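Local coordinates for protein ORF 37 (Human herpesvirus 8 type M, PDB 3FHD) that cleaves double- and single-stranded DNA as an endonuclease and exonuclease, processing branched viral DNA so that unit-length genomes can be packaged, at residues A[132-135]-A[136-139]. Sequence-based numbering, arbitrary orientation.
Sequences MNAH and QRHH
The side-chain amide of N133 stacks on that of Q136, their planes 23° apart and N133 ND2 3.6 Å from Q136 CD, while the two residues close a capping box at the start of helix 134-147. N133 is the N-cap: with CG held between its backbone N and carbonyl carbon (chi1 60°), the side chain folds forward and OD1 accepts from Q136 N at 2.9 Å. Q136 answers with OE1, carried back along the chain by an extended side chain, which takes the N133 N-H at 3.1 Å with the donor tilted 32° from the carbonyl plane. Q136 N lies in the first turn, where the helix itself offers no carbonyl, and thus gains a side-chain acceptor; N133 N is taken up by OE1. Regular helical bonding follows at once, R137 N to N133 O, then H138 N to A134 O and H139 N to H135 O.

M132, just ahead of the cap, reaches along the first turn; its chain bends near the end and lays CE 3.6 Å from Q136 C, beside R137 CG. M132 and the R137 side chain both touch M86 of helix 83-100. R137 turns its guanidinium back over the helix start, one face resting on A134 CA, with M132 O near the group's plane at its edge. NE and NH2 are tied to P233 O and Q234 OE1, which anchors this helix end to the loop between strands 230-231 and 238-240. Farther along, the H138 ring packs edge-to-face with Y409 of helix 394-412. A water lying in the plane of that ring sits 2.7 Å from H138 ND1 and donates to H135 O.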
ATOM      1  N   MET A 132      18.639  15.513 -12.804  1.00 16.31           N
ATOM      2  CA  MET A 132      18.541  15.299 -11.348  1.00 18.37           C
ATOM      3  C   MET A 132      19.373  14.103 -10.894  1.00 17.99           C
ATOM      4  O   MET A 132      19.523  13.156 -11.629  1.00 18.36           O
ATOM      5  CB  MET A 132      17.090  15.054 -10.908  1.00 17.48           C
ATOM      6  CG  MET A 132      16.132  16.180 -11.186  1.00 20.64           C
ATOM      7  SD  MET A 132      14.425  15.701 -10.762  1.00 20.61           S
ATOM      8  CE  MET A 132      14.546  15.758  -8.968  1.00 21.00           C
ATOM      9  N   ASN A 133      19.917  14.164  -9.683  1.00 19.10           N
ATOM     10  CA  ASN A 133      20.541  12.993  -9.077  1.00 20.50           C
ATOM     11  C   ASN A 133      19.497  12.195  -8.252  1.00 21.01           C
ATOM     12  O   ASN A 133      18.351  12.652  -8.102  1.00 20.61           O
ATOM     13  CB  ASN A 133      21.777  13.384  -8.263  1.00 21.00           C
ATOM     14  CG  ASN A 133      21.475  14.358  -7.132  1.00 21.25           C
ATOM     15  OD1 ASN A 133      20.619  14.118  -6.294  1.00 21.46           O
ATOM     16  ND2 ASN A 133      22.242  15.432  -7.063  1.00 24.10           N
ATOM     17  N   ALA A 134      19.890  11.016  -7.756  1.00 21.01           N
ATOM     18  CA  ALA A 134      18.947  10.098  -7.096  1.00 20.95           C
ATOM     19  C   ALA A 134      18.479  10.684  -5.765  1.00 20.77           C
ATOM     20  O   ALA A 134      17.338  10.425  -5.349  1.00 19.45           O
ATOM     21  CB  ALA A 134      19.596   8.690  -6.895  1.00 21.36           C
ATOM     22  N   HIS A 135      19.342  11.462  -5.101  1.00 20.66           N
ATOM     23  CA  HIS A 135      18.966  12.135  -3.841  1.00 21.30           C
ATOM     24  C   HIS A 135      17.922  13.257  -4.011  1.00 20.18           C
ATOM     25  O   HIS A 135      17.009  13.394  -3.174  1.00 18.65           O
ATOM     26  CB  HIS A 135      20.197  12.561  -3.029  1.00 23.42           C
ATOM     27  CG  HIS A 135      21.142  11.425  -2.797  1.00 29.22           C
ATOM     28  ND1 HIS A 135      20.830  10.360  -1.973  1.00 33.97           N
ATOM     29  CD2 HIS A 135      22.344  11.134  -3.351  1.00 33.22           C
ATOM     30  CE1 HIS A 135      21.813   9.476  -2.007  1.00 33.28           C
ATOM     31  NE2 HIS A 135      22.744   9.923  -2.834  1.00 36.48           N
ATOM     32  N   GLN A 136      18.019  13.999  -5.106  1.00 17.78           N
ATOM     33  CA  GLN A 136      16.965  14.950  -5.504  1.00 17.09           C
ATOM     34  C   GLN A 136      15.627  14.277  -5.834  1.00 16.42           C
ATOM     35  O   GLN A 136      14.576  14.785  -5.456  1.00 16.20           O
ATOM     36  CB  GLN A 136      17.424  15.822  -6.675  1.00 17.39           C
ATOM     37  CG  GLN A 136      18.569  16.759  -6.241  1.00 17.02           C
ATOM     38  CD  GLN A 136      19.278  17.441  -7.391  1.00 19.63           C
ATOM     39  OE1 GLN A 136      19.292  16.951  -8.533  1.00 19.13           O
ATOM     40  NE2 GLN A 136      19.882  18.583  -7.091  1.00 21.24           N
ATOM     41  N   ARG A 137      15.669  13.149  -6.549  1.00 15.22           N
ATOM     42  CA  ARG A 137      14.442  12.451  -6.877  1.00 15.28           C
ATOM     43  C   ARG A 137      13.820  11.916  -5.579  1.00 14.97           C
ATOM     44  O   ARG A 137      12.609  12.020  -5.355  1.00 15.45           O
ATOM     45  CB  ARG A 137      14.712  11.328  -7.882  1.00 15.30           C
ATOM     46  CG  ARG A 137      15.029  11.831  -9.297  1.00 16.00           C
ATOM     47  CD  ARG A 137      14.912  10.706 -10.364  1.00 17.05           C
ATOM     48  NE  ARG A 137      15.840   9.602 -10.105  1.00 19.13           N
ATOM     49  CZ  ARG A 137      17.125   9.561 -10.429  1.00 24.19           C
ATOM     50  NH1 ARG A 137      17.717  10.576 -11.058  1.00 22.98           N
ATOM     51  NH2 ARG A 137      17.832   8.478 -10.117  1.00 26.16           N
ATOM     52  N   HIS A 138      14.663  11.354  -4.728  1.00 14.81           N
ATOM     53  CA  HIS A 138      14.251  10.889  -3.401  1.00 15.70           C
ATOM     54  C   HIS A 138      13.579  11.999  -2.594  1.00 14.95           C
ATOM     55  O   HIS A 138      12.509  11.795  -1.961  1.00 12.95           O
ATOM     56  CB  HIS A 138      15.460  10.353  -2.626  1.00 15.59           C
ATOM     57  CG  HIS A 138      15.118   9.836  -1.258  1.00 18.92           C
ATOM     58  ND1 HIS A 138      15.818  10.197  -0.131  1.00 21.12           N
ATOM     59  CD2 HIS A 138      14.144   8.995  -0.841  1.00 21.79           C
ATOM     60  CE1 HIS A 138      15.288   9.605   0.925  1.00 22.07           C
ATOM     61  NE2 HIS A 138      14.272   8.871   0.520  1.00 20.66           N
ATOM     62  N   HIS A 139      14.203  13.171  -2.597  1.00 15.15           N
ATOM     63  CA  HIS A 139      13.629  14.314  -1.894  1.00 16.31           C
ATOM     64  C   HIS A 139      12.239  14.708  -2.439  1.00 15.95           C
ATOM     65  O   HIS A 139      11.310  14.877  -1.651  1.00 15.21           O
ATOM     66  CB  HIS A 139      14.580  15.515  -1.867  1.00 17.09           C
ATOM     67  CG  HIS A 139      14.054  16.643  -1.045  1.00 20.93           C
ATOM     68  ND1 HIS A 139      14.280  16.744   0.309  1.00 27.07           N
ATOM     69  CD2 HIS A 139      13.289  17.708  -1.378  1.00 23.67           C
ATOM     70  CE1 HIS A 139      13.705  17.841   0.770  1.00 26.73           C
ATOM     71  NE2 HIS A 139      13.084  18.434  -0.232  1.00 27.58           N
TER
HETATM   72  O   HOH W   1      17.432  12.394  -0.278  1.00 40.96           O